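Local coordinates for glutathione S-transferase (Gordonia bronchialis, PDB 4PTS), which probably catalyses glutathione-dependent transfer reactions, as a member of the omega-like glutathione S-transferases, at residues F270-F281 and V338-P346; Y198-F206 and H248-L256. One frame throughout, in Å; residues are numbered along the deposited sequence.

Contact 1. Residues F270-F281 and V338-P346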
# COMPACT_ATOMS: atom_id res chain seq x y z
N PHE B 270 -4.79 -16.43 13.36
CA PHE B 270 -3.62 -16.89 12.64
C PHE B 270 -2.83 -17.90 13.47
O PHE B 270 -2.38 -18.93 12.96
CB PHE B 270 -2.70 -15.74 12.30
CG PHE B 270 -1.55 -16.12 11.44
CD1 PHE B 270 -1.65 -16.10 10.06
CD2 PHE B 270 -0.38 -16.52 12.01
CE1 PHE B 270 -0.58 -16.47 9.26
CE2 PHE B 270 0.70 -16.90 11.24
CZ PHE B 270 0.60 -16.87 9.87
N GLN B 271 -2.67 -17.59 14.75
CA GLN B 271 -1.92 -18.43 15.69
C GLN B 271 -2.70 -19.68 16.12
O GLN B 271 -2.15 -20.56 16.77
CB GLN B 271 -1.49 -17.62 16.91
CG GLN B 271 -0.54 -16.49 16.57
CD GLN B 271 -0.29 -15.55 17.73
OE1 GLN B 271 -0.51 -15.90 18.89
NE2 GLN B 271 0.22 -14.35 17.43
N THR B 272 -3.98 -19.75 15.76
CA THR B 272 -4.79 -20.92 16.03
C THR B 272 -4.49 -22.02 14.98
O THR B 272 -4.54 -21.75 13.78
CB THR B 272 -6.29 -20.54 16.04
OG1 THR B 272 -6.53 -19.53 17.02
CG2 THR B 272 -7.15 -21.73 16.36
N PRO B 273 -4.15 -23.26 15.43
CA PRO B 273 -3.86 -24.32 14.44
C PRO B 273 -4.96 -24.55 13.41
O PRO B 273 -6.14 -24.56 13.72
CB PRO B 273 -3.69 -25.56 15.31
CG PRO B 273 -3.26 -25.02 16.65
CD PRO B 273 -3.95 -23.71 16.82
N GLY B 274 -4.55 -24.75 12.17
CA GLY B 274 -5.47 -24.89 11.05
C GLY B 274 -5.70 -23.60 10.25
O GLY B 274 -6.35 -23.61 9.21
N PHE B 275 -5.16 -22.48 10.73
CA PHE B 275 -5.35 -21.17 10.09
C PHE B 275 -4.05 -20.67 9.47
O PHE B 275 -3.88 -20.69 8.26
CB PHE B 275 -5.84 -20.17 11.13
CG PHE B 275 -7.28 -20.31 11.48
CD1 PHE B 275 -7.69 -21.22 12.43
CD2 PHE B 275 -8.23 -19.51 10.89
CE1 PHE B 275 -9.02 -21.34 12.76
CE2 PHE B 275 -9.57 -19.61 11.22
CZ PHE B 275 -9.96 -20.54 12.15
N GLY B 276 -3.12 -20.23 10.31
CA GLY B 276 -1.85 -19.71 9.86
C GLY B 276 -1.06 -20.77 9.15
O GLY B 276 -0.42 -20.48 8.16
N ASP B 277 -1.16 -22.01 9.60
CA ASP B 277 -0.49 -23.09 8.90
C ASP B 277 -1.09 -23.44 7.51
O ASP B 277 -0.63 -24.37 6.84
CB ASP B 277 -0.40 -24.35 9.79
CG ASP B 277 -1.75 -24.85 10.30
OD1 ASP B 277 -2.65 -25.17 9.50
OD2 ASP B 277 -1.89 -24.98 11.53
N THR B 278 -2.11 -22.73 7.07
CA THR B 278 -2.64 -22.96 5.72
C THR B 278 -2.25 -21.81 4.81
O THR B 278 -2.57 -21.81 3.62
CB THR B 278 -4.18 -23.11 5.73
OG1 THR B 278 -4.80 -21.87 6.12
CG2 THR B 278 -4.63 -24.24 6.68
N THR B 279 -1.52 -20.85 5.37
CA THR B 279 -1.36 -19.56 4.72
C THR B 279 0.02 -19.36 4.15
O THR B 279 0.99 -19.29 4.90
CB THR B 279 -1.64 -18.45 5.72
OG1 THR B 279 -2.95 -18.65 6.26
CG2 THR B 279 -1.57 -17.10 5.05
N ASP B 280 0.10 -19.31 2.81
CA ASP B 280 1.37 -19.12 2.07
C ASP B 280 1.46 -17.71 1.47
O ASP B 280 0.88 -17.43 0.42
CB ASP B 280 1.50 -20.19 0.98
CG ASP B 280 2.84 -20.11 0.21
OD1 ASP B 280 3.31 -18.96 -0.06
OD2 ASP B 280 3.42 -21.19 -0.13
N PHE B 281 2.18 -16.84 2.15
CA PHE B 281 2.25 -15.45 1.76
C PHE B 281 2.98 -15.26 0.45
O PHE B 281 2.73 -14.29 -0.27
CB PHE B 281 2.94 -14.63 2.83
CG PHE B 281 2.20 -14.58 4.15
CD1 PHE B 281 1.08 -13.78 4.29
CD2 PHE B 281 2.65 -15.31 5.24
CE1 PHE B 281 0.41 -13.72 5.50
CE2 PHE B 281 1.98 -15.25 6.44
CZ PHE B 281 0.85 -14.46 6.57
N VAL B 338 2.44 -28.81 4.35
CA VAL B 338 3.08 -27.79 5.18
C VAL B 338 3.59 -26.71 4.25
O VAL B 338 4.01 -26.96 3.13
CB VAL B 338 4.20 -28.39 6.06
CG1 VAL B 338 4.93 -27.30 6.83
CG2 VAL B 338 3.63 -29.42 7.03
N VAL B 339 3.49 -25.48 4.72
CA VAL B 339 3.93 -24.34 3.94
C VAL B 339 5.45 -24.21 4.11
O VAL B 339 5.95 -24.15 5.23
CB VAL B 339 3.23 -23.06 4.42
CG1 VAL B 339 3.75 -21.86 3.65
CG2 VAL B 339 1.73 -23.18 4.26
N PRO B 340 6.20 -24.17 3.00
CA PRO B 340 7.66 -24.04 3.06
C PRO B 340 8.06 -22.84 3.91
O PRO B 340 7.44 -21.80 3.78
CB PRO B 340 8.06 -23.80 1.60
CG PRO B 340 6.95 -24.38 0.79
CD PRO B 340 5.70 -24.29 1.62
N ALA B 341 9.07 -23.00 4.75
CA ALA B 341 9.38 -22.01 5.80
C ALA B 341 9.66 -20.58 5.25
O ALA B 341 9.24 -19.57 5.84
CB ALA B 341 10.55 -22.51 6.65
N GLN B 342 10.42 -20.55 4.14
CA GLN B 342 10.69 -19.34 3.33
C GLN B 342 9.45 -18.61 2.79
O GLN B 342 9.50 -17.42 2.53
CB GLN B 342 11.52 -19.76 2.13
CG GLN B 342 10.76 -20.75 1.27
CD GLN B 342 11.66 -21.65 0.48
OE1 GLN B 342 11.58 -22.88 0.58
NE2 GLN B 342 12.54 -21.04 -0.33
N ASN B 343 8.36 -19.35 2.60
CA ASN B 343 7.10 -18.80 2.13
C ASN B 343 6.17 -18.36 3.26
O ASN B 343 5.12 -17.77 3.02
CB ASN B 343 6.35 -19.83 1.30
CG ASN B 343 6.99 -20.11 -0.05
OD1 ASN B 343 6.44 -20.89 -0.82
ND2 ASN B 343 8.13 -19.50 -0.34
N TRP B 344 6.55 -18.68 4.49
CA TRP B 344 5.76 -18.37 5.67
C TRP B 344 6.40 -17.19 6.40
O TRP B 344 7.25 -16.51 5.83
CB TRP B 344 5.71 -19.62 6.57
CG TRP B 344 4.48 -19.72 7.40
CD1 TRP B 344 3.22 -19.76 6.95
CD2 TRP B 344 4.42 -19.81 8.82
NE1 TRP B 344 2.35 -19.86 8.00
CE2 TRP B 344 3.06 -19.89 9.17
CE3 TRP B 344 5.38 -19.82 9.85
CZ2 TRP B 344 2.64 -19.98 10.50
CZ3 TRP B 344 4.96 -19.91 11.16
CH2 TRP B 344 3.61 -20.00 11.48
N VAL B 345 6.00 -16.96 7.65
CA VAL B 345 6.67 -15.96 8.49
C VAL B 345 8.04 -16.50 8.92
O VAL B 345 8.19 -17.69 9.17
CB VAL B 345 5.82 -15.51 9.70
CG1 VAL B 345 4.35 -15.34 9.34
CG2 VAL B 345 5.97 -16.47 10.84
N PRO B 346 9.06 -15.63 8.97
CA PRO B 346 10.38 -16.05 9.48
C PRO B 346 10.48 -16.37 11.01
O PRO B 346 10.07 -15.54 11.84
CB PRO B 346 11.29 -14.89 9.05
CG PRO B 346 10.63 -14.36 7.82
CD PRO B 346 9.16 -14.43 8.13

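Contact 2. Residues Y198-F206 and H248-L256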
# COMPACT_ATOMS: atom_id res chain seq x y z
N TYR B 198 -14.64 3.27 -7.20
CA TYR B 198 -13.66 3.01 -6.16
C TYR B 198 -13.99 3.72 -4.84
O TYR B 198 -13.95 3.10 -3.76
CB TYR B 198 -12.29 3.46 -6.63
CG TYR B 198 -11.33 3.55 -5.50
CD1 TYR B 198 -10.74 2.41 -4.97
CD2 TYR B 198 -11.03 4.76 -4.93
CE1 TYR B 198 -9.85 2.48 -3.92
CE2 TYR B 198 -10.14 4.84 -3.86
CZ TYR B 198 -9.55 3.70 -3.36
OH TYR B 198 -8.68 3.78 -2.31
N ASP B 199 -14.33 5.00 -4.93
CA ASP B 199 -14.63 5.82 -3.75
C ASP B 199 -15.74 5.22 -2.90
O ASP B 199 -15.67 5.20 -1.66
CB ASP B 199 -15.05 7.23 -4.17
CG ASP B 199 -13.88 8.06 -4.71
OD1 ASP B 199 -12.76 7.99 -4.15
OD2 ASP B 199 -14.08 8.81 -5.70
N ALA B 200 -16.74 4.70 -3.60
CA ALA B 200 -17.91 4.12 -2.96
C ALA B 200 -17.54 2.84 -2.24
O ALA B 200 -17.95 2.62 -1.10
CB ALA B 200 -18.97 3.83 -4.00
N ALA B 201 -16.77 1.99 -2.91
CA ALA B 201 -16.33 0.76 -2.31
C ALA B 201 -15.50 1.04 -1.06
O ALA B 201 -15.67 0.38 -0.04
CB ALA B 201 -15.52 -0.05 -3.30
N TYR B 202 -14.58 1.99 -1.16
CA TYR B 202 -13.67 2.31 -0.07
C TYR B 202 -14.48 2.65 1.17
O TYR B 202 -14.21 2.15 2.28
CB TYR B 202 -12.76 3.45 -0.49
CG TYR B 202 -11.83 4.03 0.58
CD1 TYR B 202 -12.30 4.92 1.52
CD2 TYR B 202 -10.48 3.73 0.59
CE1 TYR B 202 -11.45 5.48 2.48
CE2 TYR B 202 -9.62 4.29 1.55
CZ TYR B 202 -10.12 5.17 2.48
OH TYR B 202 -9.33 5.74 3.43
N ASP B 203 -15.52 3.45 1.00
CA ASP B 203 -16.30 3.86 2.14
C ASP B 203 -17.03 2.68 2.79
O ASP B 203 -16.99 2.48 4.01
CB ASP B 203 -17.29 4.93 1.72
CG ASP B 203 -16.61 6.25 1.29
OD1 ASP B 203 -15.54 6.61 1.86
OD2 ASP B 203 -17.18 6.93 0.40
N ARG B 204 -17.67 1.86 1.97
CA ARG B 204 -18.41 0.74 2.50
C ARG B 204 -17.51 -0.22 3.23
O ARG B 204 -17.86 -0.74 4.29
CB ARG B 204 -19.18 0.06 1.38
CG ARG B 204 -20.43 0.86 1.03
CD ARG B 204 -21.20 0.24 -0.11
NE ARG B 204 -21.64 -1.11 0.20
CZ ARG B 204 -22.08 -1.98 -0.71
NH1 ARG B 204 -22.16 -1.64 -1.99
NH2 ARG B 204 -22.44 -3.21 -0.34
N LEU B 205 -16.33 -0.43 2.68
CA LEU B 205 -15.34 -1.29 3.27
C LEU B 205 -14.96 -0.86 4.68
O LEU B 205 -14.96 -1.65 5.62
CB LEU B 205 -14.10 -1.26 2.40
CG LEU B 205 -12.91 -2.09 2.84
CD1 LEU B 205 -13.27 -3.56 2.91
CD2 LEU B 205 -11.77 -1.88 1.86
N PHE B 206 -14.63 0.41 4.83
CA PHE B 206 -14.08 0.85 6.08
C PHE B 206 -15.15 1.14 7.13
O PHE B 206 -14.91 0.97 8.32
CB PHE B 206 -13.12 2.01 5.85
CG PHE B 206 -11.80 1.56 5.31
CD1 PHE B 206 -10.87 0.98 6.15
CD2 PHE B 206 -11.52 1.64 3.96
CE1 PHE B 206 -9.67 0.52 5.65
CE2 PHE B 206 -10.30 1.19 3.46
CZ PHE B 206 -9.38 0.62 4.31
N HIS B 248 -2.05 -3.30 -3.58
CA HIS B 248 -2.59 -3.72 -4.86
C HIS B 248 -3.99 -3.18 -5.18
O HIS B 248 -4.22 -2.63 -6.26
CB HIS B 248 -2.61 -5.24 -4.89
CG HIS B 248 -2.85 -5.80 -6.25
ND1 HIS B 248 -2.14 -5.37 -7.35
CD2 HIS B 248 -3.70 -6.75 -6.69
CE1 HIS B 248 -2.56 -6.03 -8.42
NE2 HIS B 248 -3.50 -6.88 -8.04
N PHE B 249 -4.91 -3.36 -4.24
CA PHE B 249 -6.30 -2.94 -4.42
C PHE B 249 -6.59 -1.57 -3.83
O PHE B 249 -7.73 -1.11 -3.83
CB PHE B 249 -7.26 -3.95 -3.78
CG PHE B 249 -7.41 -5.23 -4.55
CD1 PHE B 249 -6.83 -5.42 -5.80
CD2 PHE B 249 -8.20 -6.24 -4.03
CE1 PHE B 249 -7.02 -6.59 -6.50
CE2 PHE B 249 -8.40 -7.41 -4.73
CZ PHE B 249 -7.80 -7.59 -5.97
N LYS B 250 -5.55 -0.92 -3.31
CA LYS B 250 -5.66 0.44 -2.79
C LYS B 250 -6.67 0.61 -1.66
O LYS B 250 -7.26 1.67 -1.51
CB LYS B 250 -6.03 1.39 -3.92
CG LYS B 250 -4.99 1.45 -5.01
CD LYS B 250 -5.44 2.39 -6.10
CE LYS B 250 -4.41 2.56 -7.18
NZ LYS B 250 -4.61 1.51 -8.22
N CYS B 251 -6.84 -0.43 -0.84
CA CYS B 251 -7.70 -0.36 0.33
C CYS B 251 -6.93 0.23 1.48
O CYS B 251 -6.63 -0.46 2.44
CB CYS B 251 -8.17 -1.76 0.70
SG CYS B 251 -9.17 -2.50 -0.60
N ASN B 252 -6.62 1.53 1.40
CA ASN B 252 -5.49 2.05 2.17
C ASN B 252 -5.75 3.13 3.21
O ASN B 252 -4.82 3.90 3.51
CB ASN B 252 -4.42 2.55 1.21
CG ASN B 252 -4.80 3.85 0.58
OD1 ASN B 252 -5.97 4.17 0.46
ND2 ASN B 252 -3.83 4.58 0.16
N ARG B 253 -6.94 3.15 3.81
CA ARG B 253 -7.16 4.04 4.95
C ARG B 253 -6.07 3.85 5.99
O ARG B 253 -5.59 4.79 6.62
CB ARG B 253 -8.51 3.79 5.63
CG ARG B 253 -8.91 4.96 6.52
CD ARG B 253 -10.28 4.78 7.15
NE ARG B 253 -10.21 3.85 8.27
CZ ARG B 253 -11.27 3.43 8.96
NH1 ARG B 253 -12.49 3.85 8.67
NH2 ARG B 253 -11.11 2.57 9.95
N SER B 254 -5.66 2.59 6.14
CA SER B 254 -4.74 2.21 7.17
C SER B 254 -4.44 0.74 6.96
O SER B 254 -5.26 0.02 6.40
CB SER B 254 -5.42 2.46 8.53
OG SER B 254 -5.19 1.42 9.48
N LYS B 255 -3.27 0.31 7.40
CA LYS B 255 -2.96 -1.11 7.42
C LYS B 255 -3.72 -1.87 8.51
O LYS B 255 -4.14 -1.29 9.54
CB LYS B 255 -1.47 -1.36 7.62
CG LYS B 255 -0.64 -1.19 6.36
CD LYS B 255 0.83 -1.60 6.60
CE LYS B 255 1.27 -2.95 6.06
NZ LYS B 255 2.76 -2.95 6.00
N LEU B 256 -3.84 -3.18 8.30
CA LEU B 256 -4.44 -4.03 9.29
C LEU B 256 -3.71 -3.90 10.61
O LEU B 256 -4.35 -3.71 11.62
CB LEU B 256 -4.42 -5.48 8.87
CG LEU B 256 -5.13 -6.36 9.90
CD1 LEU B 256 -6.53 -5.85 10.22
CD2 LEU B 256 -5.20 -7.79 9.39

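Contact 1. Residues F270-F281 and V338-P346
Gly276 O is gripped from two sides: Trp344 NE1 reaches it at 2.8 Å across the contact, while Thr279 N arrives from the opposite face of its carbonyl plane. The indole bond is nearly straight, 161° at the hydrogen. It lies close to the indole plane but 52° above the carbonyl plane, so it does not use a carbonyl lone pair. Thr279 O lies in the plane of the same indole edge, with Trp344 CD1 3.1 Å away. With CG roughly anti to the backbone N, Trp344 turns its six-membered ring back to Phe270, where Trp344 CZ2 meets Phe270 CE2 at 3.7 Å. The two rings are 22° from parallel but displaced, with centroids 5.7 Å apart, and only their margins meet. Val345 CG1 touches Phe281 CE2 at 3.7 Å, and Val339 CG2 packs on Asp277 O. Nearby, the backbone bond from Phe281 N to Asn343 O is weak. Asp280 caps helix 281-291 with a hydrogen bond from Gln283 N to its OD1, while its carboxylate lies against Asn343 CB. One N-H bond in the indole plane, with apolar packing beside it, probably restricts rotation of the ring, while Val339 and Asn343 help dock the C-terminal tail.

Contact 2. Residues Y198-F206 and H248-L256
Arg253 and Phe206 bury the most surface here, and they do so by laying the CB of the arginine over a ring face. Arg253 CB sits 3.5 Å from the centroid of the Phe206 ring, 14° off its normal, which is the geometry of a CH-pi contact. Beyond CB the arginine bends at chi3 (77°), bringing its guanidinium back along the phenyl group with the two planes 34° apart; Arg253 NH1 ends 3.4 Å from Phe206 CB. Its NH2 forms a salt bridge with Asp210, one turn beyond Phe206 on helix 195-217. The rim of the Phe206 ring faces the loop backbone, CZ lying 3.5 Å from Cys251 O. In the all-helical C-terminal domain of the glutathione transferase fold, helix 195-217 here receives the irregular connection between helices 229-245 and 260-270, and Cys251 centres an inverse gamma turn in that connection. Tyr198 supplies the directed bond: its OH donates to Lys250 O at 2.7 Å. The same hydroxyl is hydrogen-bonded to Lys303 N of the second subunit, and Lys250 NZ bonds Asn296 OD1 of that subunit. One residue before Phe206, Leu205 CD2 rests against Cys251 SG at 3.6 Å.

In the fold
From the N terminus, the four-stranded sheet and its helices precede both contacts. Contact 2 comes first along the chain: it closes a loop of 41 residues, mostly helical and including helix 229-245, by returning residues 248-256 to helix 195-217. Helix 260-270 then leads into contact 1, which closes a second loop of 56 residues containing helix 281-291 and the long extension after it. The loops follow in series, neither nested nor crossed, with centres 26 Å apart and nearest atoms about 9 Å apart. Contact 2 joins parts of the helical domain alone, beside the second subunit. Contact 1 lays the C-terminal tail where that domain meets the sheet-bearing N-terminal part, with Asp277 salt-bridged to Arg67 of helix 57-68.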